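Local coordinates for protein Exo-poly-alpha-D-galacturonosidase (Thermotoga maritima, PDB 3JUR) that is a hyperthermoactive exopolygalacturonase that forms a tetramer and probably hydrolyses the glycosidic links at the ends of pectin's polygalacturonate chains, at residues D[116-121]-D[192-197]; D[73-78]-D[112-117]; D[212-217]-D[237-242]; D[220-225]-D[246-251]. One frame throughout, in Å; residues are numbered along the deposited sequence.

Contact 1 of 4, residues D[116-121]-D[192-197]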
# COMPACT_ATOMS: atom_id res chain seq x y z
N LEU D 116 -27.94 -28.80 -33.31
CA LEU D 116 -29.36 -28.87 -32.94
C LEU D 116 -30.19 -27.78 -33.62
O LEU D 116 -31.32 -28.01 -34.04
CB LEU D 116 -29.55 -28.87 -31.41
CG LEU D 116 -28.58 -29.63 -30.48
CD1 LEU D 116 -29.20 -29.77 -29.09
CD2 LEU D 116 -28.11 -30.98 -30.98
N VAL D 117 -29.62 -26.58 -33.73
CA VAL D 117 -30.20 -25.51 -34.55
C VAL D 117 -29.12 -25.11 -35.55
O VAL D 117 -28.01 -24.76 -35.17
CB VAL D 117 -30.65 -24.29 -33.70
CG1 VAL D 117 -31.35 -23.26 -34.57
CG2 VAL D 117 -31.56 -24.72 -32.56
N TYR D 118 -29.45 -25.20 -36.84
CA TYR D 118 -28.44 -25.10 -37.89
C TYR D 118 -28.87 -24.20 -39.05
O TYR D 118 -29.98 -24.34 -39.58
CB TYR D 118 -28.11 -26.51 -38.40
CG TYR D 118 -27.02 -26.63 -39.47
CD1 TYR D 118 -25.69 -26.29 -39.19
CD2 TYR D 118 -27.32 -27.12 -40.74
CE1 TYR D 118 -24.70 -26.42 -40.16
CE2 TYR D 118 -26.34 -27.25 -41.72
CZ TYR D 118 -25.03 -26.90 -41.42
OH TYR D 118 -24.05 -27.03 -42.38
N ALA D 119 -27.98 -23.29 -39.42
CA ALA D 119 -28.12 -22.51 -40.65
C ALA D 119 -26.79 -22.51 -41.41
O ALA D 119 -25.74 -22.25 -40.84
CB ALA D 119 -28.56 -21.08 -40.34
N LEU D 120 -26.86 -22.80 -42.71
CA LEU D 120 -25.67 -22.81 -43.56
C LEU D 120 -25.87 -21.87 -44.74
O LEU D 120 -26.86 -21.99 -45.46
CB LEU D 120 -25.38 -24.23 -44.06
CG LEU D 120 -24.34 -24.40 -45.18
CD1 LEU D 120 -22.93 -24.07 -44.70
CD2 LEU D 120 -24.41 -25.80 -45.78
N ASP D 121 -24.92 -20.96 -44.94
CA ASP D 121 -24.94 -20.02 -46.08
C ASP D 121 -26.21 -19.16 -46.13
O ASP D 121 -26.69 -18.80 -47.20
CB ASP D 121 -24.73 -20.76 -47.41
CG ASP D 121 -23.31 -21.27 -47.59
OD1 ASP D 121 -22.36 -20.54 -47.24
OD2 ASP D 121 -23.15 -22.40 -48.11
N PHE D 192 -24.50 -26.84 -30.34
CA PHE D 192 -25.92 -26.62 -30.10
C PHE D 192 -26.50 -25.73 -31.21
O PHE D 192 -27.16 -26.22 -32.12
CB PHE D 192 -26.16 -26.01 -28.71
CG PHE D 192 -27.58 -26.15 -28.20
CD1 PHE D 192 -27.81 -26.44 -26.85
CD2 PHE D 192 -28.68 -25.97 -29.04
CE1 PHE D 192 -29.11 -26.55 -26.36
CE2 PHE D 192 -29.98 -26.07 -28.55
CZ PHE D 192 -30.19 -26.37 -27.21
N VAL D 193 -26.25 -24.42 -31.13
CA VAL D 193 -26.71 -23.48 -32.15
C VAL D 193 -25.52 -23.10 -33.04
O VAL D 193 -24.52 -22.58 -32.55
CB VAL D 193 -27.35 -22.21 -31.52
CG1 VAL D 193 -27.83 -21.23 -32.59
CG2 VAL D 193 -28.49 -22.57 -30.57
N GLN D 194 -25.63 -23.37 -34.34
CA GLN D 194 -24.54 -23.08 -35.27
C GLN D 194 -25.03 -22.35 -36.51
O GLN D 194 -25.94 -22.81 -37.20
CB GLN D 194 -23.76 -24.35 -35.64
CG GLN D 194 -22.44 -24.09 -36.39
CD GLN D 194 -21.63 -25.37 -36.63
OE1 GLN D 194 -21.94 -26.16 -37.53
NE2 GLN D 194 -20.59 -25.56 -35.84
N PHE D 195 -24.43 -21.19 -36.76
CA PHE D 195 -24.60 -20.45 -38.00
C PHE D 195 -23.30 -20.60 -38.77
O PHE D 195 -22.24 -20.18 -38.30
CB PHE D 195 -24.87 -18.97 -37.71
CG PHE D 195 -26.08 -18.72 -36.85
CD1 PHE D 195 -27.35 -18.62 -37.42
CD2 PHE D 195 -25.95 -18.60 -35.46
CE1 PHE D 195 -28.48 -18.41 -36.63
CE2 PHE D 195 -27.08 -18.38 -34.66
CZ PHE D 195 -28.34 -18.30 -35.25
N TYR D 196 -23.38 -21.21 -39.94
CA TYR D 196 -22.19 -21.48 -40.75
C TYR D 196 -22.19 -20.63 -42.02
O TYR D 196 -23.08 -20.77 -42.87
CB TYR D 196 -22.10 -22.97 -41.10
CG TYR D 196 -20.68 -23.49 -41.10
CD1 TYR D 196 -20.16 -24.17 -40.00
CD2 TYR D 196 -19.85 -23.28 -42.20
CE1 TYR D 196 -18.85 -24.64 -39.99
CE2 TYR D 196 -18.54 -23.75 -42.21
CZ TYR D 196 -18.04 -24.43 -41.11
OH TYR D 196 -16.75 -24.88 -41.12
N ARG D 197 -21.19 -19.75 -42.13
CA ARG D 197 -21.04 -18.81 -43.25
C ARG D 197 -22.31 -17.97 -43.46
O ARG D 197 -22.84 -17.89 -44.58
CB ARG D 197 -20.63 -19.54 -44.54
CG ARG D 197 -19.36 -20.38 -44.45
CD ARG D 197 -18.88 -20.79 -45.84
NE ARG D 197 -19.84 -21.63 -46.54
CZ ARG D 197 -19.59 -22.85 -47.04
NH1 ARG D 197 -18.38 -23.38 -46.92
NH2 ARG D 197 -20.54 -23.52 -47.66

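Contact 2 of 4, residues D[73-78]-D[112-117]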
# COMPACT_ATOMS: atom_id res chain seq x y z
N PRO D 73 -33.08 -32.05 -34.92
CA PRO D 73 -32.45 -30.78 -35.27
C PRO D 73 -33.35 -29.88 -36.11
O PRO D 73 -34.14 -30.37 -36.91
CB PRO D 73 -31.22 -31.21 -36.08
CG PRO D 73 -31.59 -32.53 -36.63
CD PRO D 73 -32.39 -33.19 -35.54
N ILE D 74 -33.24 -28.57 -35.91
CA ILE D 74 -34.01 -27.59 -36.68
C ILE D 74 -33.08 -26.91 -37.67
O ILE D 74 -32.03 -26.39 -37.30
CB ILE D 74 -34.64 -26.51 -35.74
CG1 ILE D 74 -35.71 -27.13 -34.84
CG2 ILE D 74 -35.20 -25.34 -36.55
CD1 ILE D 74 -36.07 -26.28 -33.64
N HIS D 75 -33.47 -26.94 -38.95
CA HIS D 75 -32.70 -26.29 -40.00
C HIS D 75 -33.37 -25.00 -40.46
O HIS D 75 -34.43 -25.02 -41.07
CB HIS D 75 -32.46 -27.25 -41.18
CG HIS D 75 -31.42 -28.30 -40.90
ND1 HIS D 75 -30.99 -29.19 -41.85
CD2 HIS D 75 -30.72 -28.57 -39.77
CE1 HIS D 75 -30.08 -29.99 -41.32
NE2 HIS D 75 -29.89 -29.63 -40.06
N LEU D 76 -32.74 -23.88 -40.12
CA LEU D 76 -33.24 -22.57 -40.51
C LEU D 76 -32.90 -22.27 -41.97
O LEU D 76 -32.02 -22.90 -42.55
CB LEU D 76 -32.69 -21.48 -39.58
CG LEU D 76 -33.09 -21.59 -38.10
CD1 LEU D 76 -32.20 -20.72 -37.22
CD2 LEU D 76 -34.56 -21.26 -37.88
N LYS D 77 -33.62 -21.33 -42.56
CA LYS D 77 -33.30 -20.83 -43.89
C LYS D 77 -33.21 -19.32 -43.81
O LYS D 77 -33.54 -18.74 -42.77
CB LYS D 77 -34.35 -21.29 -44.92
CG LYS D 77 -34.45 -22.81 -45.07
CD LYS D 77 -35.45 -23.22 -46.13
CE LYS D 77 -35.65 -24.73 -46.11
NZ LYS D 77 -36.33 -25.21 -47.35
N SER D 78 -32.75 -18.68 -44.88
CA SER D 78 -32.66 -17.22 -44.95
C SER D 78 -33.99 -16.52 -44.66
O SER D 78 -35.06 -17.01 -45.06
CB SER D 78 -32.15 -16.78 -46.32
OG SER D 78 -30.75 -17.00 -46.43
N ASN D 112 -20.38 -34.14 -40.16
CA ASN D 112 -20.72 -34.78 -38.90
C ASN D 112 -22.19 -34.51 -38.56
O ASN D 112 -22.88 -33.83 -39.31
CB ASN D 112 -19.80 -34.28 -37.78
CG ASN D 112 -19.91 -35.10 -36.50
OD1 ASN D 112 -20.15 -36.31 -36.53
ND2 ASN D 112 -19.73 -34.43 -35.37
N TYR D 113 -22.63 -35.07 -37.43
CA TYR D 113 -23.98 -34.85 -36.91
C TYR D 113 -24.38 -33.39 -36.99
O TYR D 113 -23.56 -32.49 -36.71
CB TYR D 113 -24.07 -35.33 -35.45
CG TYR D 113 -24.00 -36.84 -35.28
CD1 TYR D 113 -25.02 -37.66 -35.74
CD2 TYR D 113 -22.91 -37.43 -34.64
CE1 TYR D 113 -24.96 -39.05 -35.59
CE2 TYR D 113 -22.84 -38.81 -34.47
CZ TYR D 113 -23.86 -39.62 -34.95
OH TYR D 113 -23.81 -40.99 -34.79
N SER D 114 -25.62 -33.14 -37.39
CA SER D 114 -26.16 -31.79 -37.44
C SER D 114 -26.14 -31.11 -36.07
O SER D 114 -26.49 -31.74 -35.06
CB SER D 114 -27.60 -31.82 -37.97
OG SER D 114 -28.19 -30.52 -37.91
N PRO D 115 -25.73 -29.83 -36.01
CA PRO D 115 -26.02 -29.04 -34.81
C PRO D 115 -27.53 -29.02 -34.56
O PRO D 115 -28.30 -29.22 -35.51
CB PRO D 115 -25.51 -27.65 -35.18
CG PRO D 115 -24.42 -27.91 -36.14
CD PRO D 115 -24.89 -29.08 -36.96
N LEU D 116 -27.94 -28.80 -33.31
CA LEU D 116 -29.36 -28.87 -32.94
C LEU D 116 -30.19 -27.78 -33.62
O LEU D 116 -31.32 -28.01 -34.04
CB LEU D 116 -29.55 -28.87 -31.41
CG LEU D 116 -28.58 -29.63 -30.48
CD1 LEU D 116 -29.20 -29.77 -29.09
CD2 LEU D 116 -28.11 -30.98 -30.98
N VAL D 117 -29.62 -26.58 -33.73
CA VAL D 117 -30.20 -25.51 -34.55
C VAL D 117 -29.12 -25.11 -35.55
O VAL D 117 -28.01 -24.76 -35.17
CB VAL D 117 -30.65 -24.29 -33.70
CG1 VAL D 117 -31.35 -23.26 -34.57
CG2 VAL D 117 -31.56 -24.72 -32.56

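Contact 3 of 4, residues D[212-217]-D[237-242]. Unlike the reference sequence in segment 212-217: Ile216 (reference Val).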
# COMPACT_ATOMS: atom_id res chain seq x y z
N PRO D 212 -25.05 -30.25 -25.69
CA PRO D 212 -24.16 -31.38 -26.00
C PRO D 212 -22.69 -30.98 -25.84
O PRO D 212 -21.91 -31.73 -25.25
CB PRO D 212 -24.49 -31.70 -27.46
CG PRO D 212 -25.91 -31.29 -27.61
CD PRO D 212 -26.03 -30.03 -26.77
N MET D 213 -22.36 -29.80 -26.36
CA MET D 213 -21.00 -29.27 -26.36
C MET D 213 -21.09 -27.72 -26.41
O MET D 213 -21.71 -27.12 -25.53
CB MET D 213 -20.21 -29.87 -27.53
CG MET D 213 -18.70 -29.72 -27.40
SD MET D 213 -17.83 -30.77 -28.57
CE MET D 213 -16.19 -30.05 -28.50
N TRP D 214 -20.52 -27.08 -27.43
CA TRP D 214 -20.53 -25.60 -27.50
C TRP D 214 -21.95 -25.09 -27.74
O TRP D 214 -22.70 -25.66 -28.55
CB TRP D 214 -19.59 -25.06 -28.59
CG TRP D 214 -18.14 -25.48 -28.47
CD1 TRP D 214 -17.56 -26.21 -27.47
CD2 TRP D 214 -17.08 -25.14 -29.38
NE1 TRP D 214 -16.21 -26.36 -27.71
CE2 TRP D 214 -15.89 -25.72 -28.88
CE3 TRP D 214 -17.03 -24.42 -30.59
CZ2 TRP D 214 -14.66 -25.59 -29.53
CZ3 TRP D 214 -15.80 -24.28 -31.23
CH2 TRP D 214 -14.63 -24.87 -30.71
N CYS D 215 -22.32 -24.02 -27.04
CA CYS D 215 -23.72 -23.58 -27.01
C CYS D 215 -24.08 -22.71 -28.20
O CYS D 215 -25.00 -23.06 -28.96
CB CYS D 215 -24.07 -22.89 -25.68
SG CYS D 215 -23.96 -23.98 -24.23
N ILE D 216 -23.38 -21.60 -28.39
CA ILE D 216 -23.61 -20.74 -29.55
C ILE D 216 -22.34 -20.60 -30.39
O ILE D 216 -21.33 -20.04 -29.94
CB ILE D 216 -24.15 -19.36 -29.15
CG1 ILE D 216 -25.50 -19.54 -28.43
CG2 ILE D 216 -24.29 -18.47 -30.38
CD1 ILE D 216 -26.24 -18.26 -28.15
N HIS D 217 -22.41 -21.12 -31.61
CA HIS D 217 -21.22 -21.29 -32.44
C HIS D 217 -21.37 -20.69 -33.84
O HIS D 217 -21.63 -21.41 -34.80
CB HIS D 217 -20.85 -22.79 -32.49
CG HIS D 217 -19.51 -23.07 -33.10
ND1 HIS D 217 -19.15 -24.33 -33.56
CD2 HIS D 217 -18.44 -22.28 -33.32
CE1 HIS D 217 -17.93 -24.29 -34.04
NE2 HIS D 217 -17.47 -23.05 -33.91
N ASN D 237 -16.92 -29.30 -22.06
CA ASN D 237 -16.82 -28.47 -23.27
C ASN D 237 -18.09 -27.66 -23.54
O ASN D 237 -18.41 -27.36 -24.69
CB ASN D 237 -16.43 -29.33 -24.48
CG ASN D 237 -15.20 -30.18 -24.23
OD1 ASN D 237 -15.25 -31.41 -24.30
ND2 ASN D 237 -14.09 -29.52 -23.90
N ASN D 238 -18.81 -27.32 -22.47
CA ASN D 238 -19.97 -26.45 -22.57
C ASN D 238 -19.56 -24.97 -22.65
O ASN D 238 -19.83 -24.20 -21.73
CB ASN D 238 -20.96 -26.69 -21.41
CG ASN D 238 -21.93 -27.84 -21.68
OD1 ASN D 238 -22.81 -28.12 -20.86
ND2 ASN D 238 -21.79 -28.50 -22.83
N ASP D 239 -18.90 -24.59 -23.74
CA ASP D 239 -18.57 -23.20 -24.01
C ASP D 239 -19.88 -22.43 -24.24
O ASP D 239 -20.81 -22.97 -24.84
CB ASP D 239 -17.71 -23.07 -25.28
CG ASP D 239 -16.35 -23.76 -25.17
OD1 ASP D 239 -16.12 -24.56 -24.25
OD2 ASP D 239 -15.51 -23.51 -26.06
N GLY D 240 -19.93 -21.18 -23.80
CA GLY D 240 -21.13 -20.35 -23.97
C GLY D 240 -21.26 -19.85 -25.40
O GLY D 240 -22.15 -20.27 -26.14
N ILE D 241 -20.36 -18.96 -25.78
CA ILE D 241 -20.34 -18.41 -27.13
C ILE D 241 -18.92 -18.50 -27.72
O ILE D 241 -17.96 -17.99 -27.12
CB ILE D 241 -20.84 -16.94 -27.18
CG1 ILE D 241 -22.25 -16.83 -26.58
CG2 ILE D 241 -20.83 -16.43 -28.62
CD1 ILE D 241 -22.73 -15.41 -26.35
N ASP D 242 -18.83 -19.15 -28.89
CA ASP D 242 -17.58 -19.35 -29.62
C ASP D 242 -17.56 -18.68 -30.99
O ASP D 242 -17.81 -19.34 -32.00
CB ASP D 242 -17.33 -20.84 -29.85
CG ASP D 242 -17.31 -21.63 -28.57
OD1 ASP D 242 -16.20 -22.05 -28.18
OD2 ASP D 242 -18.39 -21.84 -27.97

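Contact 4 of 4, residues D[220-225]-D[246-251]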
# COMPACT_ATOMS: atom_id res chain seq x y z
N LEU D 220 -17.45 -18.33 -39.52
CA LEU D 220 -17.22 -17.63 -40.80
C LEU D 220 -18.39 -16.71 -41.13
O LEU D 220 -18.78 -16.55 -42.30
CB LEU D 220 -16.95 -18.64 -41.92
CG LEU D 220 -15.63 -19.42 -41.83
CD1 LEU D 220 -15.68 -20.65 -42.71
CD2 LEU D 220 -14.46 -18.52 -42.21
N SER D 221 -18.92 -16.09 -40.09
CA SER D 221 -20.12 -15.28 -40.17
C SER D 221 -19.81 -13.81 -39.94
O SER D 221 -18.81 -13.46 -39.29
CB SER D 221 -21.17 -15.77 -39.18
OG SER D 221 -21.67 -17.04 -39.58
N GLU D 222 -20.68 -12.95 -40.45
CA GLU D 222 -20.50 -11.51 -40.37
C GLU D 222 -21.79 -10.82 -39.96
O GLU D 222 -22.88 -11.20 -40.41
CB GLU D 222 -20.00 -10.99 -41.71
CG GLU D 222 -19.37 -9.63 -41.65
CD GLU D 222 -18.63 -9.27 -42.92
OE1 GLU D 222 -17.85 -10.12 -43.41
OE2 GLU D 222 -18.82 -8.14 -43.42
N ASN D 223 -21.65 -9.79 -39.13
CA ASN D 223 -22.79 -9.06 -38.55
C ASN D 223 -23.66 -9.96 -37.67
O ASN D 223 -24.79 -10.33 -38.04
CB ASN D 223 -23.60 -8.33 -39.63
CG ASN D 223 -24.76 -7.54 -39.06
OD1 ASN D 223 -24.79 -7.24 -37.87
ND2 ASN D 223 -25.73 -7.21 -39.90
N VAL D 224 -23.13 -10.30 -36.50
CA VAL D 224 -23.80 -11.18 -35.57
C VAL D 224 -24.06 -10.45 -34.24
O VAL D 224 -23.14 -9.84 -33.67
CB VAL D 224 -22.98 -12.49 -35.34
CG1 VAL D 224 -23.72 -13.46 -34.43
CG2 VAL D 224 -22.61 -13.15 -36.67
N ILE D 225 -25.30 -10.49 -33.77
CA ILE D 225 -25.69 -9.91 -32.49
C ILE D 225 -26.23 -11.02 -31.57
O ILE D 225 -27.16 -11.74 -31.93
CB ILE D 225 -26.75 -8.79 -32.64
CG1 ILE D 225 -26.20 -7.62 -33.46
CG2 ILE D 225 -27.25 -8.30 -31.29
CD1 ILE D 225 -27.28 -6.67 -34.02
N CYS D 246 -15.23 -15.07 -37.23
CA CYS D 246 -16.31 -14.11 -37.41
C CYS D 246 -15.80 -12.68 -37.43
O CYS D 246 -14.76 -12.37 -36.85
CB CYS D 246 -17.36 -14.27 -36.31
SG CYS D 246 -18.27 -15.81 -36.47
N LYS D 247 -16.54 -11.81 -38.11
CA LYS D 247 -16.19 -10.40 -38.26
C LYS D 247 -17.40 -9.52 -37.94
O LYS D 247 -18.49 -9.77 -38.45
CB LYS D 247 -15.69 -10.13 -39.69
CG LYS D 247 -15.05 -8.76 -39.88
CD LYS D 247 -14.52 -8.56 -41.30
CE LYS D 247 -13.95 -7.16 -41.48
NZ LYS D 247 -13.29 -6.95 -42.80
N TYR D 248 -17.20 -8.50 -37.12
CA TYR D 248 -18.26 -7.58 -36.68
C TYR D 248 -19.34 -8.30 -35.90
O TYR D 248 -20.37 -8.72 -36.45
CB TYR D 248 -18.88 -6.79 -37.85
CG TYR D 248 -17.90 -5.96 -38.63
CD1 TYR D 248 -17.17 -4.95 -38.01
CD2 TYR D 248 -17.74 -6.15 -40.00
CE1 TYR D 248 -16.27 -4.17 -38.73
CE2 TYR D 248 -16.84 -5.37 -40.74
CZ TYR D 248 -16.11 -4.39 -40.09
OH TYR D 248 -15.22 -3.61 -40.80
N MET D 249 -19.08 -8.46 -34.61
CA MET D 249 -19.98 -9.16 -33.72
C MET D 249 -20.13 -8.40 -32.42
O MET D 249 -19.15 -7.82 -31.91
CB MET D 249 -19.47 -10.58 -33.46
CG MET D 249 -20.36 -11.42 -32.56
SD MET D 249 -19.91 -13.17 -32.67
CE MET D 249 -20.82 -13.84 -31.31
N LEU D 250 -21.35 -8.39 -31.90
CA LEU D 250 -21.66 -7.81 -30.60
C LEU D 250 -22.27 -8.86 -29.69
O LEU D 250 -23.19 -9.59 -30.08
CB LEU D 250 -22.62 -6.62 -30.76
CG LEU D 250 -23.24 -6.01 -29.49
CD1 LEU D 250 -22.16 -5.41 -28.57
CD2 LEU D 250 -24.29 -4.98 -29.87
N ILE D 251 -21.72 -8.96 -28.49
CA ILE D 251 -22.26 -9.82 -27.43
C ILE D 251 -22.47 -8.91 -26.24
O ILE D 251 -21.50 -8.38 -25.68
CB ILE D 251 -21.29 -10.97 -27.03
CG1 ILE D 251 -20.94 -11.85 -28.24
CG2 ILE D 251 -21.89 -11.80 -25.89
CD1 ILE D 251 -19.70 -12.75 -28.05

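Contact 1 of 4, residues D[116-121]-D[192-197]
Leu116 lays its methyl CD1 over the middle of the Phe192 ring, 3.8 Å from the ring centroid and 10° off the normal, a CH-pi contact that closes one end of two parallel strands. Along the face that bears Val117 and Ala119 the contact is apolar: Val117 CB lies 4.2 Å from Val193 CG2, and the small Ala119 suits a place beside the bulky Phe195, whose CD1 comes within 4.0 Å of the alanine CB. Between the strands runs a regular ladder, in which Val117 O accepts from Gln194 N and Ala119 O from Tyr196 N, with Ala119 N and Asp121 N donating hydrogen bonds to Gln194 O and Tyr196 O. On the other face Gln194 extends beside Tyr118, its OE1 at the ring edge, 3.8 Å from CE1; that oxygen is hydrogen-bonded to the hydroxyl of Thr103, and Tyr118 OH to the carbonyl of Leu102. The polar end is a salt bridge. Arg197 grips Asp121 side-on, NE to OD1 at 2.8 Å and NH2 to OD2 at 2.9 Å, both oxygens met on their syn side, with the two flat groups 14° from coplanar. A bend at Arg197 chi3 (-62°) swings the guanidinium back to its partner. The pair is one rung between successive coils of the parallel beta-helix typical of family 28: strand 68-75 flanks 117-120, strand 216-219 flanks 193-196, and strands 125-128 and 201-204 send Val125, Ile127, Val201 and Val203 against the valine and phenylalanine face.

Contact 2 of 4, residues D[73-78]-D[112-117]
Ile74 and Val117 make the parallel bridge by which strand 68-75 joins the next coil of the beta-helix, just where the chain 112-117 comes out of a loop. Ile74 N donates to Leu116 O at 2.7 Å, and Ile74 O in turn receives a CA-H contact from Val117. Farther along the strand, Leu76 CD1 meets Val117 CG1 at 3.8 Å, two branched apolar tips suited to the buried interior. Toward the loop, Pro73 sets its ring carbon CB against Ser114 OG and Pro115 O, each 3.6 Å away. The polar centre is Ser114. Its hydroxyl stands anti to the backbone nitrogen (chi1 175°), which places OG between two partners: it accepts from His75 NE2 at 2.9 Å, lying in the plane of the imidazole, and donates to Pro115 O at 2.7 Å. With an alanine here, His75 NE2 would probably lose its acceptor and Pro115 O this donor, leaving the imidazole held mainly by its packing on the Tyr118 ring. Because the hydroxyl donates its hydrogen bond to the carbonyl, its oxygen is probably a somewhat better acceptor, and the directions of the two bonds imply that NE2 of His75 carries a hydrogen. The result is a short chain of hydrogen bonds from ring to hydroxyl to backbone, tying the loop to the strand.

Contact 3 of 4, residues D[212-217]-D[237-242]
Cys215 N donates to Asp239 O and Ile216 N to Gly240 O, each at 2.9 Å, while Ile216 O accepts from Asp242 N in a nearly straight bond (174°). These bonds join adjacent coils of the beta-helix at Asn237-Asn238-Asp239-Gly240, which matches the Asn-Xxx-Asp motif of family 28; as in relatives, Asp239 is probably an active-site acid. Trp214 has CG anti to its carbonyl carbon (chi1 -57°), which lays the indole against two carboxylates. One face of the indole carries both: Asp242 lies stacked, 3° from parallel, with OD1 3.4 Å above the plane and over the ring centre, and Asp239 OD2 sits at the same height nearer the rim. At the indole edge Asn237 O approaches Trp214 CD1 to 3.1 Å. Replacing Trp214 by an alanine would probably open a gap beneath the two carboxylates and leave them freer to turn. Met213 runs alongside Asn237, Met213 CG lying 3.7 Å from Asn237 CB. His217, whose NE2 is held by Glu244, brings CD2 near Asp242 O. Inside, Ile216 CB packs on Ile241 CG1 at 4.1 Å. Asp242 OD2, buried and with no polar partner in the model, rests 3.5 Å from Trp214 CB.

Contact 4 of 4, residues D[220-225]-D[246-251]
Cys246 begins by turning its sulfur to Ser221: SG accepts a weak hydrogen bond from Ser221 N at 3.7 Å, its CB is 3.4 Å from Ser221 O, and a small, weakly polar thiol can both accept this bond and pack on Pro218. Lys247 N donates to Ser221 O at 3.0 Å. The lysine's CB touches Glu222 CG, but its extended chain carries NZ off, 5.6 Å from Glu222 OE1, toward a long, weak ion pair with Glu281; a flexible charged residue is at ease at this partly exposed position. Lys247 O receives the N-H of Asn223 at 3.2 Å. At Tyr248 the chain turns a corner, as it does at Asn223 opposite, both with positive phi: this is a bend of the parallel beta-helix, repeated on neighbouring coils. Asparagine tolerates such a backbone well, and its side-chain amide hydrogen-bonds Asn200 of the preceding coil and the backbone of Arg19. Tyr248 O accepts from Val224 N at 3.2 Å, in the carbonyl plane. The Tyr248 ring meets Glu222 OE2 at its edge, the carboxylate turned 66° from the ring, while the ring of Tyr282 lies nearly parallel to it and the hydroxyl hydrogen-bonds Glu13. Past the corner Met249 reaches inward. With CG anti to the backbone N (chi1 -179°) and the rest extended, it brings CG to 4.0 Å from Val224 CB, a flexible thioether filling against a beta-branched neighbour. Leu250 N donates to Val224 O at 2.9 Å, and Leu250 O receives a CA-H contact from Ile225.

The four contacts join neighbouring coils of one parallel beta-helix. Along the chain, contacts 2 and 1 come first and share Leu116 and Val117, their centres about 6 Å apart, so that strand 117-120 is paired on one edge with strand 68-75 and on the other with 193-196. Strand 216-219 carries the pairing on to contact 3, its centre about 12 Å from that of contact 1, where Val193 O probably hydrogen-bonds His217 N. Contacts 3 and 4 interleave in sequence, with centres about 16 Å apart; Ile241 packs on Met249 and Ile251 between them. Contacts 2 and 4, nearest atoms about 11 Å apart, do not touch. Successive rungs lead from near the N-terminal end to the probable active-site coil.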